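Long-range contacts in CRP-like protein Clp (Xanthomonas campestris pv. campestris, PDB 3IWZ), which regulates virulence gene expression as a dimeric, DNA-binding transcription factor whose DNA binding appears to be abolished by cyclic di-GMP: residues 87-91 / 115-119; 27-31 / 55-59. All coordinates share one frame; numbering follows the deposited sequence.

Interaction 1 of 2, residues 87-91 / 115-119; sequences GEMGL and YERLQ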
ATOM      1  N   GLY D  87       8.420  -8.496   5.853  1.00 26.81           N
ATOM      2  CA  GLY D  87       9.607  -8.637   5.021  1.00 29.18           C
ATOM      3  C   GLY D  87       9.329  -9.585   3.858  1.00 30.92           C
ATOM      4  O   GLY D  87      10.217 -10.284   3.357  1.00 29.38           O
ATOM      5  N   GLU D  88       8.079  -9.602   3.413  1.00 30.20           N
ATOM      6  CA  GLU D  88       7.685 -10.497   2.340  1.00 33.42           C
ATOM      7  C   GLU D  88       7.860  -9.977   0.925  1.00 33.97           C
ATOM      8  O   GLU D  88       7.756 -10.752  -0.020  1.00 35.02           O
ATOM      9  CB  GLU D  88       6.227 -10.919   2.526  1.00 31.39           C
ATOM     10  CG  GLU D  88       5.201  -9.871   2.113  1.00 31.73           C
ATOM     11  CD  GLU D  88       5.426  -8.510   2.761  1.00 33.76           C
ATOM     12  OE1 GLU D  88       5.891  -8.435   3.933  1.00 32.20           O
ATOM     13  OE2 GLU D  88       5.120  -7.510   2.089  1.00 32.83           O
ATOM     14  N   MET D  89       8.139  -8.688   0.772  1.00 33.90           N
ATOM     15  CA  MET D  89       8.265  -8.106  -0.565  1.00 36.40           C
ATOM     16  C   MET D  89       9.190  -8.857  -1.525  1.00 35.60           C
ATOM     17  O   MET D  89       8.796  -9.163  -2.649  1.00 34.51           O
ATOM     18  CB  MET D  89       8.700  -6.641  -0.483  1.00 36.96           C
ATOM     19  CG  MET D  89       8.482  -5.894  -1.802  1.00 40.74           C
ATOM     20  SD  MET D  89       8.981  -4.159  -1.777  1.00 47.98           S
ATOM     21  CE  MET D  89      10.642  -4.275  -2.437  1.00 42.66           C
ATOM     22  N   GLY D  90      10.410  -9.139  -1.088  1.00 34.58           N
ATOM     23  CA  GLY D  90      11.354  -9.856  -1.926  1.00 34.03           C
ATOM     24  C   GLY D  90      10.854 -11.203  -2.420  1.00 36.04           C
ATOM     25  O   GLY D  90      11.380 -11.745  -3.389  1.00 37.32           O
ATOM     26  N   LEU D  91       9.838 -11.755  -1.768  1.00 37.52           N
ATOM     27  CA  LEU D  91       9.283 -13.036  -2.191  1.00 39.81           C
ATOM     28  C   LEU D  91       8.407 -12.861  -3.440  1.00 41.13           C
ATOM     29  O   LEU D  91       7.994 -13.835  -4.075  1.00 40.64           O
ATOM     30  CB  LEU D  91       8.440 -13.633  -1.066  1.00 39.95           C
ATOM     31  CG  LEU D  91       7.644 -14.891  -1.403  1.00 42.73           C
ATOM     32  CD1 LEU D  91       8.611 -16.019  -1.741  1.00 43.49           C
ATOM     33  CD2 LEU D  91       6.759 -15.275  -0.219  1.00 42.93           C
ATOM     34  N   TYR D 115      13.744 -16.994   1.190  1.00 46.80           N
ATOM     35  CA  TYR D 115      12.792 -17.116   0.093  1.00 47.85           C
ATOM     36  C   TYR D 115      13.098 -18.378  -0.721  1.00 50.38           C
ATOM     37  O   TYR D 115      12.221 -19.209  -0.966  1.00 50.39           O
ATOM     38  CB  TYR D 115      12.868 -15.904  -0.848  1.00 43.99           C
ATOM     39  CG  TYR D 115      12.620 -14.551  -0.213  1.00 39.51           C
ATOM     40  CD1 TYR D 115      11.611 -14.370   0.736  1.00 37.46           C
ATOM     41  CD2 TYR D 115      13.355 -13.436  -0.615  1.00 36.49           C
ATOM     42  CE1 TYR D 115      11.339 -13.113   1.264  1.00 34.78           C
ATOM     43  CE2 TYR D 115      13.092 -12.182  -0.097  1.00 36.51           C
ATOM     44  CZ  TYR D 115      12.083 -12.026   0.839  1.00 33.27           C
ATOM     45  OH  TYR D 115      11.810 -10.782   1.319  1.00 32.95           O
ATOM     46  N   GLU D 116      14.358 -18.507  -1.124  1.00 52.53           N
ATOM     47  CA  GLU D 116      14.807 -19.630  -1.930  1.00 54.96           C
ATOM     48  C   GLU D 116      14.371 -20.968  -1.372  1.00 55.48           C
ATOM     49  O   GLU D 116      13.899 -21.823  -2.115  1.00 55.84           O
ATOM     50  CB  GLU D 116      16.327 -19.595  -2.071  1.00 55.19           C
ATOM     51  CG  GLU D 116      16.803 -19.832  -3.491  1.00 57.73           C
ATOM     52  CD  GLU D 116      18.026 -19.002  -3.831  1.00 59.78           C
ATOM     53  OE1 GLU D 116      19.114 -19.286  -3.286  1.00 59.86           O
ATOM     54  OE2 GLU D 116      17.891 -18.059  -4.646  1.00 59.75           O
ATOM     55  N   ARG D 117      14.532 -21.147  -0.066  1.00 56.51           N
ATOM     56  CA  ARG D 117      14.149 -22.397   0.577  1.00 56.97           C
ATOM     57  C   ARG D 117      12.654 -22.504   0.780  1.00 56.60           C
ATOM     58  O   ARG D 117      12.152 -23.575   1.103  1.00 58.70           O
ATOM     59  CB  ARG D 117      14.857 -22.567   1.928  1.00 57.75           C
ATOM     60  CG  ARG D 117      16.104 -23.437   1.849  1.00 59.61           C
ATOM     61  CD  ARG D 117      15.777 -24.813   1.250  1.00 60.22           C
ATOM     62  NE  ARG D 117      15.074 -25.700   2.179  1.00 60.23           N
ATOM     63  CZ  ARG D 117      14.466 -26.831   1.822  1.00 59.11           C
ATOM     64  NH1 ARG D 117      14.462 -27.217   0.550  1.00 58.11           N
ATOM     65  NH2 ARG D 117      13.877 -27.589   2.739  1.00 56.40           N
ATOM     66  N   LEU D 118      11.937 -21.402   0.598  1.00 55.90           N
ATOM     67  CA  LEU D 118      10.491 -21.435   0.769  1.00 55.17           C
ATOM     68  C   LEU D 118       9.848 -22.027  -0.477  1.00 56.75           C
ATOM     69  O   LEU D 118       9.111 -23.010  -0.391  1.00 56.74           O
ATOM     70  CB  LEU D 118       9.932 -20.030   1.022  1.00 53.66           C
ATOM     71  CG  LEU D 118       8.432 -19.980   1.341  1.00 50.67           C
ATOM     72  CD1 LEU D 118       8.154 -20.785   2.590  1.00 49.33           C
ATOM     73  CD2 LEU D 118       7.983 -18.550   1.536  1.00 50.10           C
ATOM     74  N   GLN D 119      10.138 -21.434  -1.634  1.00 57.97           N
ATOM     75  CA  GLN D 119       9.579 -21.911  -2.893  1.00 59.37           C
ATOM     76  C   GLN D 119      10.089 -23.317  -3.215  1.00 59.72           C
ATOM     77  O   GLN D 119       9.418 -24.083  -3.905  1.00 59.47           O
ATOM     78  CB  GLN D 119       9.898 -20.922  -4.024  1.00 60.13           C
ATOM     79  CG  GLN D 119       9.346 -19.517  -3.749  1.00 60.77           C
ATOM     80  CD  GLN D 119       9.375 -18.598  -4.958  1.00 61.90           C
ATOM     81  OE1 GLN D 119      10.407 -18.433  -5.613  1.00 62.75           O
ATOM     82  NE2 GLN D 119       8.235 -17.984  -5.254  1.00 61.30           N
TER

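Interaction 2 of 2, residues 27-31 / 55-59; sequences IERFL and LYYVI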
ATOM      1  N   ILE D  27       0.334 -23.822   9.611  1.00 50.42           N
ATOM      2  CA  ILE D  27       1.279 -22.948  10.297  1.00 50.24           C
ATOM      3  C   ILE D  27       2.440 -23.695  10.937  1.00 50.19           C
ATOM      4  O   ILE D  27       3.593 -23.295  10.786  1.00 49.24           O
ATOM      5  CB  ILE D  27       0.568 -22.089  11.383  1.00 50.08           C
ATOM      6  CG1 ILE D  27      -0.226 -20.968  10.704  1.00 50.78           C
ATOM      7  CG2 ILE D  27       1.591 -21.525  12.371  1.00 48.37           C
ATOM      8  CD1 ILE D  27      -0.745 -19.906  11.653  1.00 50.21           C
ATOM      9  N   GLU D  28       2.134 -24.770  11.658  1.00 50.91           N
ATOM     10  CA  GLU D  28       3.174 -25.556  12.315  1.00 51.45           C
ATOM     11  C   GLU D  28       4.139 -26.183  11.324  1.00 50.27           C
ATOM     12  O   GLU D  28       5.349 -26.157  11.537  1.00 50.29           O
ATOM     13  CB  GLU D  28       2.553 -26.641  13.198  1.00 52.34           C
ATOM     14  CG  GLU D  28       1.723 -26.067  14.327  1.00 57.68           C
ATOM     15  CD  GLU D  28       2.429 -24.921  15.035  1.00 60.06           C
ATOM     16  OE1 GLU D  28       1.756 -23.916  15.361  1.00 61.55           O
ATOM     17  OE2 GLU D  28       3.654 -25.030  15.264  1.00 61.72           O
ATOM     18  N   ARG D  29       3.617 -26.753  10.243  1.00 49.44           N
ATOM     19  CA  ARG D  29       4.492 -27.362   9.250  1.00 49.82           C
ATOM     20  C   ARG D  29       5.371 -26.283   8.649  1.00 49.56           C
ATOM     21  O   ARG D  29       6.539 -26.512   8.358  1.00 50.71           O
ATOM     22  CB  ARG D  29       3.684 -28.038   8.150  1.00 48.67           C
ATOM     23  CG  ARG D  29       2.975 -29.291   8.600  1.00 49.74           C
ATOM     24  CD  ARG D  29       2.489 -30.087   7.405  1.00 49.89           C
ATOM     25  NE  ARG D  29       1.384 -29.428   6.724  1.00 49.29           N
ATOM     26  CZ  ARG D  29       0.182 -29.261   7.263  1.00 49.92           C
ATOM     27  NH1 ARG D  29      -0.778 -28.652   6.583  1.00 48.62           N
ATOM     28  NH2 ARG D  29      -0.057 -29.708   8.485  1.00 50.57           N
ATOM     29  N   PHE D  30       4.802 -25.098   8.468  1.00 50.02           N
ATOM     30  CA  PHE D  30       5.558 -23.993   7.909  1.00 49.26           C
ATOM     31  C   PHE D  30       6.700 -23.615   8.845  1.00 49.46           C
ATOM     32  O   PHE D  30       7.801 -23.304   8.393  1.00 49.77           O
ATOM     33  CB  PHE D  30       4.656 -22.779   7.691  1.00 48.46           C
ATOM     34  CG  PHE D  30       5.413 -21.520   7.425  1.00 48.69           C
ATOM     35  CD1 PHE D  30       6.084 -21.337   6.225  1.00 49.88           C
ATOM     36  CD2 PHE D  30       5.502 -20.533   8.399  1.00 50.54           C
ATOM     37  CE1 PHE D  30       6.841 -20.189   5.992  1.00 49.91           C
ATOM     38  CE2 PHE D  30       6.259 -19.376   8.178  1.00 52.34           C
ATOM     39  CZ  PHE D  30       6.930 -19.204   6.969  1.00 51.25           C
ATOM     40  N   LEU D  31       6.436 -23.644  10.149  1.00 49.25           N
ATOM     41  CA  LEU D  31       7.442 -23.296  11.144  1.00 50.58           C
ATOM     42  C   LEU D  31       8.481 -24.401  11.334  1.00 51.24           C
ATOM     43  O   LEU D  31       9.616 -24.137  11.730  1.00 50.79           O
ATOM     44  CB  LEU D  31       6.774 -22.985  12.486  1.00 51.44           C
ATOM     45  CG  LEU D  31       5.776 -21.824  12.529  1.00 51.55           C
ATOM     46  CD1 LEU D  31       5.302 -21.627  13.963  1.00 51.41           C
ATOM     47  CD2 LEU D  31       6.431 -20.552  12.001  1.00 50.73           C
ATOM     48  N   LEU D  55      12.137 -14.075   4.797  1.00 37.69           N
ATOM     49  CA  LEU D  55      10.758 -13.745   5.091  1.00 36.63           C
ATOM     50  C   LEU D  55      10.641 -13.895   6.600  1.00 35.46           C
ATOM     51  O   LEU D  55      11.311 -14.733   7.192  1.00 34.03           O
ATOM     52  CB  LEU D  55       9.828 -14.746   4.399  1.00 37.24           C
ATOM     53  CG  LEU D  55       8.350 -14.455   4.142  1.00 36.70           C
ATOM     54  CD1 LEU D  55       7.573 -15.758   4.350  1.00 37.74           C
ATOM     55  CD2 LEU D  55       7.824 -13.388   5.060  1.00 38.78           C
ATOM     56  N   TYR D  56       9.805 -13.079   7.226  1.00 34.93           N
ATOM     57  CA  TYR D  56       9.614 -13.186   8.662  1.00 35.84           C
ATOM     58  C   TYR D  56       8.159 -13.444   8.997  1.00 35.88           C
ATOM     59  O   TYR D  56       7.262 -12.941   8.329  1.00 36.93           O
ATOM     60  CB  TYR D  56      10.062 -11.912   9.358  1.00 34.75           C
ATOM     61  CG  TYR D  56      11.551 -11.688   9.341  1.00 36.79           C
ATOM     62  CD1 TYR D  56      12.392 -12.404  10.191  1.00 35.42           C
ATOM     63  CD2 TYR D  56      12.116 -10.739   8.497  1.00 33.33           C
ATOM     64  CE1 TYR D  56      13.754 -12.174  10.207  1.00 36.89           C
ATOM     65  CE2 TYR D  56      13.483 -10.503   8.505  1.00 36.40           C
ATOM     66  CZ  TYR D  56      14.295 -11.222   9.362  1.00 34.71           C
ATOM     67  OH  TYR D  56      15.643 -10.982   9.379  1.00 39.65           O
ATOM     68  N   TYR D  57       7.945 -14.243  10.035  1.00 37.42           N
ATOM     69  CA  TYR D  57       6.610 -14.559  10.523  1.00 37.59           C
ATOM     70  C   TYR D  57       6.632 -14.188  12.004  1.00 38.11           C
ATOM     71  O   TYR D  57       7.432 -14.729  12.767  1.00 38.84           O
ATOM     72  CB  TYR D  57       6.320 -16.048  10.365  1.00 37.98           C
ATOM     73  CG  TYR D  57       5.010 -16.477  10.978  1.00 39.49           C
ATOM     74  CD1 TYR D  57       3.829 -16.462  10.238  1.00 42.26           C
ATOM     75  CD2 TYR D  57       4.947 -16.882  12.305  1.00 41.91           C
ATOM     76  CE1 TYR D  57       2.618 -16.843  10.810  1.00 43.40           C
ATOM     77  CE2 TYR D  57       3.745 -17.266  12.888  1.00 42.80           C
ATOM     78  CZ  TYR D  57       2.586 -17.245  12.135  1.00 43.49           C
ATOM     79  OH  TYR D  57       1.401 -17.628  12.713  1.00 45.88           O
ATOM     80  N   VAL D  58       5.778 -13.247  12.397  1.00 37.02           N
ATOM     81  CA  VAL D  58       5.702 -12.802  13.782  1.00 35.56           C
ATOM     82  C   VAL D  58       5.004 -13.844  14.650  1.00 37.69           C
ATOM     83  O   VAL D  58       3.789 -14.017  14.566  1.00 37.67           O
ATOM     84  CB  VAL D  58       4.907 -11.480  13.922  1.00 34.25           C
ATOM     85  CG1 VAL D  58       4.938 -11.014  15.368  1.00 31.24           C
ATOM     86  CG2 VAL D  58       5.463 -10.415  12.997  1.00 27.60           C
ATOM     87  N   ILE D  59       5.777 -14.532  15.484  1.00 38.45           N
ATOM     88  CA  ILE D  59       5.221 -15.546  16.368  1.00 39.35           C
ATOM     89  C   ILE D  59       4.624 -14.898  17.610  1.00 39.72           C
ATOM     90  O   ILE D  59       3.544 -15.276  18.073  1.00 41.53           O
ATOM     91  CB  ILE D  59       6.294 -16.576  16.787  1.00 39.49           C
ATOM     92  CG1 ILE D  59       6.623 -17.484  15.594  1.00 38.74           C
ATOM     93  CG2 ILE D  59       5.791 -17.400  17.975  1.00 40.28           C
ATOM     94  CD1 ILE D  59       7.575 -18.622  15.901  1.00 40.37           C
TER

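Interaction 1 of 2, residues 87-91 / 115-119
Y115, on helix 115-122, lays its ring along the backbone of G90 and L91 in the G-E-x-G-L turn that corresponds to the phosphate-binding cassette of related cyclic nucleotide-binding domains. The case illustrates how one aromatic side chain can pack on the backbone of a tight turn and bond to it. From CB, with CG anti to the carbonyl carbon (chi1 -58°), the side chain heads for the turn. CD1 then meets the aliphatic start of L91, 3.7 Å from its CB. Along the other rim CE2 lies 3.4 Å from G90 C, an approach made possible because G90 carries no side chain. CZ sits beneath L91 N, so the peptide joining G90 to L91 covers one ring face, displaced toward the rim. The N-H of that peptide is directed to E88 O (N to O 2.9 Å), a bond that closes the turn. At the tip, Y115 OH donates to G87 O, which lies near the ring plane. The hydroxyl and that carbonyl each have a further, weak bond from R98 NH1. Beyond its CB, L91 continues toward the helix: the L91 and L118 side chains cross at about a right angle, with L91 CD2 3.9 Å from L118 CD2, while L91 CD1 lies 4.0 Å from Q119 NE2. L91 O is hydrogen-bonded to the hydroxyl of Y135 of the second subunit, which links this turn to the dimer interface. The bond at the ring's tip is short, 2.6 Å from Y115 OH to G87 O, with a C=O...O angle of 149°.

Interaction 2 of 2, residues 27-31 / 55-59
The N-terminal helix of the cyclic nucleotide-binding domain rests here on a strand of the beta-roll, I27, F30 and L31 meeting L55, Y57 and I59. It is an instance of a common rule: a helix spends the face repeating at i, i+3 and i+4 on the alternate residues of a strand. The local axes of helix 27-31 and strand 55-58 approach to 11.6 Å, and their directions differ by 133°, a spacing that side chains from both segments bridge. Y57 is the central piece. With CG anti to the backbone N (chi1 174°) its ring reaches out from the strand to the helix, and the tip lies against I27, whose CD1 comes 3.3 Å from Y57 OH; the two side chains cross at about a right angle. One turn further on, L31 approaches the same ring obliquely, its CD2 4.0 Å from Y57 CD2. F30 uses its rim rather than its face: CE2 is 4.0 Å from Y57 CB, which lies in the plane of the phenyl ring. F30 CZ also approaches L55 CD1 (4.4 Å), extending the apolar seam along the strand. At the other end L31 CD1 meets I59 CD1 at 4.2 Å, where the chain turns a corner. F85 packs edge-to-face with Y57; R29, on a different side of the helix, forms a salt bridge with D129. Such apolar packing of flanking helices against an antiparallel beta-roll is typical of the CRP-type cyclic nucleotide-binding domain.

Followed from the N terminus, the chain first leaves helix 24-32, makes strands 35-39 and 44-46, and returns in strand 54-58, where interaction 2 closes the loop. Interaction 1 begins only later, at the turn after strand 85-86, and closes when the chain has passed through strands 101-104 and 108-114 into helix 115-122. The two loops are therefore in series, neither enclosing nor crossing the other. In space they share a border: L118 CD1 packs on F30 CE1 at 3.7 Å, and L55 touches E88, Y115 and L118. Strand 54-58 thus lies against both helices and the cassette turn, with L55 at the point where the two contacts meet.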